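Putative TetR-family transcriptional regulator (Streptomyces coelicolor, PDB 2HXO) probably binds cis-regulatory DNA as a dimeric, all-helical transcription factor of the TetR family. Local coordinates at residues 67-72 and 125-130; 89-94 and 224-229; 100-103 and 107-110; 135-140 and 144-149. All blocks are in the same frame, centred on the assembly; numbering follows the deposited sequence.

Contact 1 of 4, residues 67-72 and 125-130; sequences ATDAVV and APRIFE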
loop_
_atom_site.group_PDB
_atom_site.type_symbol
_atom_site.label_atom_id
_atom_site.label_comp_id
_atom_site.label_asym_id
_atom_site.label_seq_id
_atom_site.Cartn_x
_atom_site.Cartn_y
_atom_site.Cartn_z
ATOM N N ALA A 67 -3.767 5.458 19.512
ATOM C CA ALA A 67 -4.425 6.480 18.699
ATOM C C ALA A 67 -4.921 5.855 17.397
ATOM O O ALA A 67 -6.046 6.093 16.963
ATOM C CB ALA A 67 -3.451 7.611 18.400
ATOM N N THR A 68 -4.065 5.051 16.782
ATOM C CA THR A 68 -4.409 4.360 15.552
ATOM C C THR A 68 -5.615 3.441 15.801
ATOM O O THR A 68 -6.579 3.442 15.036
ATOM C CB THR A 68 -3.213 3.529 15.068
ATOM O OG1 THR A 68 -2.123 4.413 14.793
ATOM C CG2 THR A 68 -3.570 2.736 13.804
ATOM N N ASP A 69 -5.555 2.688 16.897
ATOM C CA ASP A 69 -6.605 1.749 17.282
ATOM C C ASP A 69 -7.940 2.446 17.529
ATOM O O ASP A 69 -8.987 1.982 17.074
ATOM C CB ASP A 69 -6.172 0.994 18.544
ATOM C CG ASP A 69 -7.154 -0.095 18.963
ATOM O OD1 ASP A 69 -7.007 -1.244 18.502
ATOM O OD2 ASP A 69 -8.072 0.191 19.759
ATOM N N ALA A 70 -7.907 3.560 18.251
ATOM C CA ALA A 70 -9.129 4.294 18.562
ATOM C C ALA A 70 -9.815 4.806 17.296
ATOM O O ALA A 70 -11.029 4.684 17.137
ATOM C CB ALA A 70 -8.814 5.458 19.494
ATOM N N VAL A 71 -9.032 5.390 16.403
ATOM C CA VAL A 71 -9.560 5.918 15.156
ATOM C C VAL A 71 -10.133 4.810 14.265
ATOM O O VAL A 71 -11.207 4.958 13.692
ATOM C CB VAL A 71 -8.457 6.686 14.389
ATOM C CG1 VAL A 71 -8.750 6.690 12.895
ATOM C CG2 VAL A 71 -8.376 8.112 14.919
ATOM N N VAL A 72 -9.406 3.704 14.157
ATOM C CA VAL A 72 -9.835 2.582 13.335
ATOM C C VAL A 72 -11.128 1.963 13.873
ATOM O O VAL A 72 -12.085 1.753 13.122
ATOM C CB VAL A 72 -8.718 1.516 13.257
ATOM C CG1 VAL A 72 -9.237 0.242 12.618
ATOM C CG2 VAL A 72 -7.545 2.068 12.453
ATOM N N ALA A 125 -4.157 -4.607 14.177
ATOM C CA ALA A 125 -4.044 -5.661 13.183
ATOM C C ALA A 125 -5.027 -6.805 13.427
ATOM O O ALA A 125 -5.870 -7.095 12.576
ATOM C CB ALA A 125 -2.622 -6.189 13.138
ATOM N N PRO A 126 -4.943 -7.468 14.597
ATOM C CA PRO A 126 -5.861 -8.578 14.884
ATOM C C PRO A 126 -7.344 -8.212 14.820
ATOM O O PRO A 126 -8.177 -9.046 14.481
ATOM C CB PRO A 126 -5.414 -9.051 16.276
ATOM C CG PRO A 126 -4.787 -7.830 16.870
ATOM C CD PRO A 126 -4.014 -7.260 15.721
ATOM N N ARG A 127 -7.681 -6.972 15.141
ATOM C CA ARG A 127 -9.084 -6.562 15.081
ATOM C C ARG A 127 -9.581 -6.418 13.628
ATOM O O ARG A 127 -10.721 -6.758 13.320
ATOM C CB ARG A 127 -9.277 -5.267 15.874
ATOM C CG ARG A 127 -9.216 -5.528 17.366
ATOM C CD ARG A 127 -9.126 -4.272 18.208
ATOM N NE ARG A 127 -9.330 -4.604 19.613
ATOM C CZ ARG A 127 -8.929 -3.855 20.639
ATOM N NH1 ARG A 127 -8.292 -2.711 20.428
ATOM N NH2 ARG A 127 -9.151 -4.268 21.882
ATOM N N ILE A 128 -8.716 -5.931 12.744
ATOM C CA ILE A 128 -9.070 -5.785 11.339
ATOM C C ILE A 128 -9.175 -7.189 10.778
ATOM O O ILE A 128 -10.109 -7.521 10.061
ATOM C CB ILE A 128 -7.985 -5.054 10.511
ATOM C CG1 ILE A 128 -7.695 -3.683 11.101
ATOM C CG2 ILE A 128 -8.447 -4.936 9.072
ATOM C CD1 ILE A 128 -8.931 -2.839 11.271
ATOM N N PHE A 129 -8.190 -8.011 11.113
ATOM C CA PHE A 129 -8.176 -9.377 10.637
ATOM C C PHE A 129 -9.372 -10.183 11.119
ATOM O O PHE A 129 -9.886 -11.021 10.390
ATOM C CB PHE A 129 -6.867 -10.067 11.014
ATOM C CG PHE A 129 -5.851 -10.041 9.908
ATOM C CD1 PHE A 129 -4.971 -8.960 9.769
ATOM C CD2 PHE A 129 -5.826 -11.059 8.956
ATOM C CE1 PHE A 129 -4.077 -8.893 8.699
ATOM C CE2 PHE A 129 -4.938 -11.005 7.874
ATOM C CZ PHE A 129 -4.060 -9.920 7.742
ATOM N N GLU A 130 -9.828 -9.927 12.340
ATOM C CA GLU A 130 -10.992 -10.639 12.856
ATOM C C GLU A 130 -12.226 -10.206 12.052
ATOM O O GLU A 130 -13.049 -11.024 11.686
ATOM C CB GLU A 130 -11.195 -10.313 14.335
ATOM C CG GLU A 130 -12.293 -11.108 15.029
ATOM C CD GLU A 130 -11.974 -12.593 15.178
ATOM O OE1 GLU A 130 -10.790 -12.959 15.236
ATOM O OE2 GLU A 130 -12.917 -13.397 15.263
#
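Arg127 reaches across from helix 124-138 to Asp69 on helix 60-76, and the two side chains, meeting nearly perpendicular, form a salt bridge on the more exposed side of the contact. Arg127 NH1 donates to Asp69 OD1 at 2.7 Å, a bent bond with an N-H...O angle of 142°. The acceptor lies close to the guanidinium plane, whereas NH1 approaches on the syn side of the carboxylate, 23° out of its plane. Asp69 OD2 is also near, 3.0 Å from Arg127 NH1. With CG anti to the backbone N (chi1 -175°), the carboxylate of Asp69 swings over to the arginine although the CB itself does not point at helix 124-138. Asp69 OD1 is gripped twice, since Thr123, just ahead of helix 124-138, also hydrogen-bonds to it through its OG1. Arg127 NE has a weak hydrogen bond to Tyr199 OH of the second subunit. Deeper in, the apolar half of the contact is one methyl pair: Val72 CG1 meets Ile128 CD1 at 3.4 Å. Leu98 of helix 87-104 packs on Val72, and Met154 of helix 146-166 on Ile128. An alanine in place of Asp69 would probably deprive Arg127 NH1 of its carboxylate and Thr123 OG1 of its acceptor, leaving the guanidinium freer to turn. The contact joins a helix that follows the predicted DNA-binding helix-turn-helix to a helix of the TetR-type C-terminal domain. Its chemistry implies two unlike ties, a charged one nearer the surface and a small apolar one beneath, with the arginine also facing the dimer partner.

Contact 2 of 4, residues 89-94 and 224-229; sequences DAVRAV and LVLTGI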
loop_
_atom_site.group_PDB
_atom_site.type_symbol
_atom_site.label_atom_id
_atom_site.label_comp_id
_atom_site.label_asym_id
_atom_site.label_seq_id
_atom_site.Cartn_x
_atom_site.Cartn_y
_atom_site.Cartn_z
ATOM N N ASP A 89 -20.683 -7.185 1.576
ATOM C CA ASP A 89 -21.027 -5.821 1.967
ATOM C C ASP A 89 -20.286 -5.471 3.239
ATOM O O ASP A 89 -19.770 -4.363 3.377
ATOM C CB ASP A 89 -22.527 -5.671 2.256
ATOM C CG ASP A 89 -23.374 -5.878 1.046
ATOM O OD1 ASP A 89 -23.057 -5.274 0.015
ATOM O OD2 ASP A 89 -24.364 -6.637 1.118
ATOM N N ALA A 90 -20.263 -6.414 4.179
ATOM C CA ALA A 90 -19.599 -6.195 5.446
ATOM C C ALA A 90 -18.111 -5.900 5.195
ATOM O O ALA A 90 -17.538 -4.991 5.793
ATOM C CB ALA A 90 -19.780 -7.405 6.344
ATOM N N VAL A 91 -17.490 -6.646 4.288
ATOM C CA VAL A 91 -16.087 -6.399 3.992
ATOM C C VAL A 91 -15.932 -4.988 3.412
ATOM O O VAL A 91 -14.976 -4.275 3.733
ATOM C CB VAL A 91 -15.518 -7.453 3.010
ATOM C CG1 VAL A 91 -14.194 -6.987 2.468
ATOM C CG2 VAL A 91 -15.361 -8.789 3.729
ATOM N N ARG A 92 -16.865 -4.585 2.557
ATOM C CA ARG A 92 -16.818 -3.241 1.993
ATOM C C ARG A 92 -16.946 -2.170 3.068
ATOM O O ARG A 92 -16.273 -1.138 2.989
ATOM C CB ARG A 92 -17.921 -3.051 0.962
ATOM C CG ARG A 92 -17.653 -3.774 -0.339
ATOM C CD ARG A 92 -18.793 -3.521 -1.328
ATOM N NE ARG A 92 -18.691 -4.451 -2.430
ATOM C CZ ARG A 92 -19.403 -5.563 -2.540
ATOM N NH1 ARG A 92 -20.303 -5.882 -1.618
ATOM N NH2 ARG A 92 -19.166 -6.382 -3.553
ATOM N N ALA A 93 -17.799 -2.407 4.064
ATOM C CA ALA A 93 -17.982 -1.446 5.150
ATOM C C ALA A 93 -16.675 -1.347 5.926
ATOM O O ALA A 93 -16.270 -0.256 6.328
ATOM C CB ALA A 93 -19.111 -1.884 6.082
ATOM N N VAL A 94 -16.009 -2.477 6.140
ATOM C CA VAL A 94 -14.740 -2.440 6.852
ATOM C C VAL A 94 -13.725 -1.632 6.053
ATOM O O VAL A 94 -13.052 -0.767 6.601
ATOM C CB VAL A 94 -14.161 -3.838 7.087
ATOM C CG1 VAL A 94 -12.746 -3.709 7.653
ATOM C CG2 VAL A 94 -15.044 -4.604 8.049
ATOM N N LEU A 224 -13.500 -6.780 -6.750
ATOM C CA LEU A 224 -12.738 -7.659 -7.639
ATOM C C LEU A 224 -12.027 -8.737 -6.794
ATOM O O LEU A 224 -12.037 -9.916 -7.134
ATOM C CB LEU A 224 -11.695 -6.828 -8.389
ATOM C CG LEU A 224 -11.602 -6.891 -9.907
ATOM C CD1 LEU A 224 -12.949 -7.206 -10.534
ATOM C CD2 LEU A 224 -11.047 -5.558 -10.392
ATOM N N VAL A 225 -11.423 -8.331 -5.682
ATOM C CA VAL A 225 -10.756 -9.294 -4.814
ATOM C C VAL A 225 -11.796 -10.244 -4.216
ATOM O O VAL A 225 -11.583 -11.457 -4.173
ATOM C CB VAL A 225 -9.979 -8.597 -3.659
ATOM C CG1 VAL A 225 -9.271 -9.650 -2.803
ATOM C CG2 VAL A 225 -8.949 -7.624 -4.233
ATOM N N LEU A 226 -12.915 -9.691 -3.742
ATOM C CA LEU A 226 -13.990 -10.501 -3.150
ATOM C C LEU A 226 -14.524 -11.527 -4.144
ATOM O O LEU A 226 -14.849 -12.631 -3.770
ATOM C CB LEU A 226 -15.130 -9.603 -2.641
ATOM C CG LEU A 226 -14.788 -8.771 -1.403
ATOM C CD1 LEU A 226 -15.834 -7.670 -1.204
ATOM C CD2 LEU A 226 -14.690 -9.687 -0.184
ATOM N N THR A 227 -14.593 -11.168 -5.420
ATOM C CA THR A 227 -15.063 -12.108 -6.442
ATOM C C THR A 227 -14.075 -13.267 -6.576
ATOM O O THR A 227 -14.474 -14.427 -6.753
ATOM C CB THR A 227 -15.213 -11.408 -7.794
ATOM O OG1 THR A 227 -16.226 -10.396 -7.682
ATOM C CG2 THR A 227 -15.609 -12.399 -8.886
ATOM N N GLY A 228 -12.783 -12.951 -6.490
ATOM C CA GLY A 228 -11.773 -13.993 -6.566
ATOM C C GLY A 228 -11.880 -14.879 -5.339
ATOM O O GLY A 228 -11.779 -16.097 -5.427
ATOM N N ILE A 229 -12.119 -14.264 -4.186
ATOM C CA ILE A 229 -12.228 -15.008 -2.949
ATOM C C ILE A 229 -13.448 -15.912 -2.965
ATOM O O ILE A 229 -13.380 -17.060 -2.514
ATOM C CB ILE A 229 -12.272 -14.048 -1.732
ATOM C CG1 ILE A 229 -10.892 -13.401 -1.547
ATOM C CG2 ILE A 229 -12.669 -14.804 -0.482
ATOM C CD1 ILE A 229 -10.814 -12.308 -0.503
#
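Val91 on helix 87-104 and Leu226 on helix 214-230 mark the closest backbone approach of the two segments, with their CA atoms 8.5 Å apart, a spacing bridged by side chains alone. Both residues direct their CB atoms at the opposing helix, and the two side chains run antiparallel alongside each other. Leu226 CD2 nestles against the fork of Val91, 3.8 Å from CG1 and 4.0 Å from CB, while Leu226 CD1 stays near Val91 CG1 at 4.1 Å. Leu226 CD1 also lies over one face of the Arg92 guanidinium, 4.3 Å from Arg92 NH2 and displaced toward the edge of the group. That guanidinium has polar partners on both helices: Arg92 NE hydrogen-bonds to Thr223 OG1, just before segment 224-229 on helix 214-230, and Arg92 NH1 forms a salt bridge with Asp89 OD1 at 3.3 Å, one turn back on its own helix. Leu153 of helix 146-166 and Met139, a selenomethionine, also pack on Leu226. The leucine thus makes purely van der Waals contact with both a buried valine and the flat of a charged group. The chemistry implies an apolar fit around Leu226, bordered by an arginine that Thr223 ties to the second helix and whose charge Asp89 probably balances.

Contact 3 of 4, residues 100-103 and 107-110; sequences DATE and WLAT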
loop_
_atom_site.group_PDB
_atom_site.type_symbol
_atom_site.label_atom_id
_atom_site.label_comp_id
_atom_site.label_asym_id
_atom_site.label_seq_id
_atom_site.Cartn_x
_atom_site.Cartn_y
_atom_site.Cartn_z
ATOM N N ASP A 100 -11.992 5.930 4.628
ATOM C CA ASP A 100 -12.422 7.227 5.129
ATOM C C ASP A 100 -11.579 7.688 6.317
ATOM O O ASP A 100 -11.290 8.883 6.462
ATOM C CB ASP A 100 -13.903 7.190 5.526
ATOM C CG ASP A 100 -14.826 7.034 4.323
ATOM O OD1 ASP A 100 -14.401 7.378 3.194
ATOM O OD2 ASP A 100 -15.978 6.579 4.503
ATOM N N ALA A 101 -11.184 6.750 7.172
ATOM C CA ALA A 101 -10.371 7.104 8.325
ATOM C C ALA A 101 -8.993 7.621 7.896
ATOM O O ALA A 101 -8.521 8.629 8.420
ATOM C CB ALA A 101 -10.218 5.892 9.262
ATOM N N THR A 102 -8.341 6.949 6.951
ATOM C CA THR A 102 -7.016 7.394 6.522
ATOM C C THR A 102 -7.122 8.706 5.743
ATOM O O THR A 102 -6.137 9.408 5.520
ATOM C CB THR A 102 -6.321 6.340 5.646
ATOM O OG1 THR A 102 -6.939 6.314 4.359
ATOM C CG2 THR A 102 -6.425 4.964 6.283
ATOM N N GLU A 103 -8.343 9.034 5.347
ATOM C CA GLU A 103 -8.607 10.245 4.592
ATOM C C GLU A 103 -8.792 11.400 5.574
ATOM O O GLU A 103 -8.361 12.532 5.319
ATOM C CB GLU A 103 -9.862 10.035 3.740
ATOM C CG GLU A 103 -10.362 11.251 2.993
ATOM C CD GLU A 103 -11.103 10.861 1.720
ATOM O OE1 GLU A 103 -10.422 10.573 0.708
ATOM O OE2 GLU A 103 -12.359 10.827 1.734
ATOM N N TRP A 107 -1.969 10.812 8.878
ATOM C CA TRP A 107 -0.948 10.062 9.604
ATOM C C TRP A 107 -1.312 8.575 9.778
ATOM O O TRP A 107 -0.431 7.732 9.953
ATOM C CB TRP A 107 -0.733 10.692 10.982
ATOM C CG TRP A 107 -2.010 10.835 11.778
ATOM C CD1 TRP A 107 -2.853 11.910 11.794
ATOM C CD2 TRP A 107 -2.593 9.856 12.650
ATOM N NE1 TRP A 107 -3.924 11.666 12.626
ATOM C CE2 TRP A 107 -3.791 10.412 13.163
ATOM C CE3 TRP A 107 -2.222 8.564 13.049
ATOM C CZ2 TRP A 107 -4.622 9.717 14.055
ATOM C CZ3 TRP A 107 -3.051 7.871 13.940
ATOM C CH2 TRP A 107 -4.236 8.453 14.431
ATOM N N LEU A 108 -2.603 8.256 9.718
ATOM C CA LEU A 108 -3.062 6.881 9.906
ATOM C C LEU A 108 -2.416 5.833 9.005
ATOM O O LEU A 108 -2.048 4.753 9.474
ATOM C CB LEU A 108 -4.584 6.795 9.746
ATOM C CG LEU A 108 -5.211 5.487 10.246
ATOM C CD1 LEU A 108 -4.996 5.361 11.752
ATOM C CD2 LEU A 108 -6.697 5.462 9.944
ATOM N N ALA A 109 -2.283 6.139 7.720
ATOM C CA ALA A 109 -1.700 5.189 6.777
ATOM C C ALA A 109 -0.299 4.734 7.175
ATOM O O ALA A 109 0.035 3.555 7.063
ATOM C CB ALA A 109 -1.667 5.797 5.378
ATOM N N THR A 110 0.518 5.675 7.635
ATOM C CA THR A 110 1.879 5.368 8.044
ATOM C C THR A 110 1.894 4.499 9.299
ATOM O O THR A 110 2.700 3.576 9.415
ATOM C CB THR A 110 2.683 6.664 8.326
ATOM O OG1 THR A 110 2.748 7.453 7.131
ATOM C CG2 THR A 110 4.105 6.330 8.779
#
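A tight corner between consecutive helices of the C-terminal domain brings the end of helix 87-104 against the start of helix 107-118, and Leu108 fills the angle between them by touching Ala101 and Thr102. The CA atoms of Thr102 and Leu108 come within 5.2 Å, so the side chains meet close to the backbones. Leu108 CD2 is the branch that does most of the touching. It meets Ala101 CB at 3.6 Å and Thr102 CG2 at 3.7 Å, one methyl against two. The side chains of Thr102 and Leu108 lie roughly perpendicular, and Leu108 CB also comes to 4.1 Å from Thr102 CA. Thr102 divides its side chain between two tasks. Its OG1 sits between the backbone N and the carbonyl carbon (chi1 73°) and hydrogen-bonds to Trp99 O in the preceding turn, which satisfies the hydroxyl within its own helix, while CG2 faces the leucine. All three touching residues are buried, and their meeting is wholly apolar. Two further helices of the same chain pack on this corner: helix 60-76 supplies Ala75 to Ala101 and both Thr68 and Val71 to Leu108, and helix 146-166 brings Ala161 and Asn164 against Thr102.

Contact 4 of 4, residues 135-140 and 144-149; sequences QVQAMG and AHWFTA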
loop_
_atom_site.group_PDB
_atom_site.type_symbol
_atom_site.label_atom_id
_atom_site.label_comp_id
_atom_site.label_asym_id
_atom_site.label_seq_id
_atom_site.Cartn_x
_atom_site.Cartn_y
_atom_site.Cartn_z
ATOM N N GLN A 135 -16.035 -12.759 7.751
ATOM C CA GLN A 135 -16.762 -12.642 6.501
ATOM C C GLN A 135 -16.244 -13.664 5.488
ATOM O O GLN A 135 -17.015 -14.226 4.721
ATOM C CB GLN A 135 -16.647 -11.212 5.968
ATOM C CG GLN A 135 -17.175 -10.151 6.969
ATOM C CD GLN A 135 -18.556 -10.503 7.553
ATOM O OE1 GLN A 135 -19.431 -11.014 6.860
ATOM N NE2 GLN A 135 -18.741 -10.223 8.830
ATOM N N VAL A 136 -14.941 -13.917 5.511
ATOM C CA VAL A 136 -14.321 -14.894 4.628
ATOM C C VAL A 136 -14.884 -16.272 4.963
ATOM O O VAL A 136 -15.203 -17.058 4.076
ATOM C CB VAL A 136 -12.779 -14.887 4.799
ATOM C CG1 VAL A 136 -12.174 -16.136 4.216
ATOM C CG2 VAL A 136 -12.201 -13.653 4.118
ATOM N N GLN A 137 -15.007 -16.567 6.247
ATOM C CA GLN A 137 -15.575 -17.848 6.659
ATOM C C GLN A 137 -17.045 -17.913 6.221
ATOM O O GLN A 137 -17.502 -18.928 5.713
ATOM C CB GLN A 137 -15.511 -18.015 8.181
ATOM C CG GLN A 137 -14.138 -17.876 8.787
ATOM C CD GLN A 137 -14.144 -18.133 10.284
ATOM O OE1 GLN A 137 -14.780 -17.414 11.048
ATOM N NE2 GLN A 137 -13.436 -19.177 10.707
ATOM N N ALA A 138 -17.783 -16.824 6.401
ATOM C CA ALA A 138 -19.193 -16.816 6.008
ATOM C C ALA A 138 -19.327 -17.046 4.497
ATOM O O ALA A 138 -20.347 -17.537 4.020
ATOM C CB ALA A 138 -19.845 -15.489 6.406
HETATM N N MSE A 139 -18.288 -16.693 3.749
HETATM C CA MSE A 139 -18.302 -16.864 2.303
HETATM C C MSE A 139 -18.022 -18.309 1.877
HETATM O O MSE A 139 -17.984 -18.624 0.687
HETATM C CB MSE A 139 -17.288 -15.922 1.659
HETATM C CG MSE A 139 -17.761 -14.496 1.593
HETATM SE SE MSE A 139 -16.407 -13.208 1.142
HETATM C CE MSE A 139 -16.135 -13.674 -0.686
ATOM N N GLY A 140 -17.826 -19.191 2.847
ATOM C CA GLY A 140 -17.573 -20.585 2.510
ATOM C C GLY A 140 -16.153 -20.888 2.034
ATOM O O GLY A 140 -15.923 -21.856 1.315
ATOM N N ALA A 144 -8.135 -23.726 4.780
ATOM C CA ALA A 144 -6.753 -23.597 4.319
ATOM C C ALA A 144 -6.481 -22.244 3.664
ATOM O O ALA A 144 -5.324 -21.846 3.503
ATOM C CB ALA A 144 -6.398 -24.732 3.354
ATOM N N HIS A 145 -7.533 -21.514 3.305
ATOM C CA HIS A 145 -7.333 -20.215 2.677
ATOM C C HIS A 145 -7.802 -19.024 3.502
ATOM O O HIS A 145 -7.752 -17.887 3.026
ATOM C CB HIS A 145 -8.018 -20.190 1.317
ATOM C CG HIS A 145 -7.531 -21.251 0.383
ATOM N ND1 HIS A 145 -6.255 -21.250 -0.146
ATOM C CD2 HIS A 145 -8.144 -22.354 -0.108
ATOM C CE1 HIS A 145 -6.107 -22.308 -0.923
ATOM N NE2 HIS A 145 -7.237 -22.994 -0.918
ATOM N N TRP A 146 -8.236 -19.266 4.737
ATOM C CA TRP A 146 -8.730 -18.167 5.582
ATOM C C TRP A 146 -7.730 -17.030 5.746
ATOM O O TRP A 146 -8.095 -15.853 5.650
ATOM C CB TRP A 146 -9.117 -18.654 6.982
ATOM C CG TRP A 146 -10.334 -19.516 7.056
ATOM C CD1 TRP A 146 -11.199 -19.809 6.041
ATOM C CD2 TRP A 146 -10.781 -20.263 8.195
ATOM N NE1 TRP A 146 -12.152 -20.713 6.473
ATOM C CE2 TRP A 146 -11.919 -21.007 7.791
ATOM C CE3 TRP A 146 -10.329 -20.380 9.520
ATOM C CZ2 TRP A 146 -12.609 -21.864 8.663
ATOM C CZ3 TRP A 146 -11.019 -21.239 10.398
ATOM C CH2 TRP A 146 -12.145 -21.969 9.960
ATOM N N PHE A 147 -6.468 -17.374 5.995
ATOM C CA PHE A 147 -5.457 -16.346 6.184
ATOM C C PHE A 147 -5.072 -15.697 4.871
ATOM O O PHE A 147 -4.884 -14.478 4.796
ATOM C CB PHE A 147 -4.205 -16.913 6.854
ATOM C CG PHE A 147 -3.257 -15.843 7.329
ATOM C CD1 PHE A 147 -3.699 -14.850 8.215
ATOM C CD2 PHE A 147 -1.944 -15.795 6.869
ATOM C CE1 PHE A 147 -2.841 -13.814 8.638
ATOM C CE2 PHE A 147 -1.074 -14.769 7.282
ATOM C CZ PHE A 147 -1.527 -13.773 8.171
ATOM N N THR A 148 -4.956 -16.515 3.832
ATOM C CA THR A 148 -4.595 -16.011 2.520
ATOM C C THR A 148 -5.628 -14.984 2.044
ATOM O O THR A 148 -5.282 -13.859 1.666
ATOM C CB THR A 148 -4.500 -17.167 1.491
ATOM O OG1 THR A 148 -3.541 -18.125 1.938
ATOM C CG2 THR A 148 -4.062 -16.649 0.143
ATOM N N ALA A 149 -6.899 -15.376 2.075
ATOM C CA ALA A 149 -7.972 -14.497 1.640
ATOM C C ALA A 149 -8.013 -13.216 2.471
ATOM O O ALA A 149 -8.125 -12.112 1.938
ATOM C CB ALA A 149 -9.295 -15.225 1.728
#
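Trp146, near the start of helix 146-166, packs on Gln137 in the last turn of helix 124-138, the two helices forming a hairpin whose first arm ends in a Schellman motif. Gly140 closes that motif with positive phi (78°), and its N bonds back to Gln137 O at 2.9 Å; a side chain there would collide with the carbonyl oxygen of Met139. The polar-aromatic contact is made over one face of the indole. Gln137 NE2 stands 3.1 Å above the plane of the Trp146 ring, near the rim of its six-membered part, and the amide plane is perpendicular to the ring. Further back along the extended glutamine chain, Gln137 CG makes a CH-pi contact over the five-membered ring of Trp146, 4.1 Å from its centroid and 14° off the normal. Trp146 NE1 bonds to Val141 O in the connecting loop, which helps fix the rotation of the indole. Phe201 of the second subunit packs on both Gln137 and Trp146. A leucine in place of Trp146 would probably cost Gln137 the flat surface under its chain and amide and leave Val141 O without its indole donor. The purely apolar contacts lie deeper, where Val136 points its CB at helix 146-166. Val136 CG1, anti to the backbone N, approaches Trp146 CD1 obliquely at 4.2 Å. The valine's two methyls straddle one methyl a turn further along helix 146-166: Ala149 CB lies 3.9 Å from Val136 CG1 and 4.1 Å from Val136 CG2.

From the N terminus, helix 60-76, which follows the predicted DNA-binding motif, opens the loop that contact 1 closes at helix 124-138, tying it to the C-terminal domain. Contacts 2 to 4 lie inside that domain. Contact 3, nested within contact 1, joins successive helices 87-104 and 107-118; the two touch where Thr68 and Val71 meet Leu108. Contact 2 starts on helix 87-104 before contact 1 has closed, so these two cross; it reaches on to helix 214-230 and encloses contacts 3 and 4. Contact 4 follows contact 1 in series, Phe129 packing on Phe147 between them, and meets contact 2 through Gln135 and Met139. Contacts 1, 2 and 4 also touch the second subunit.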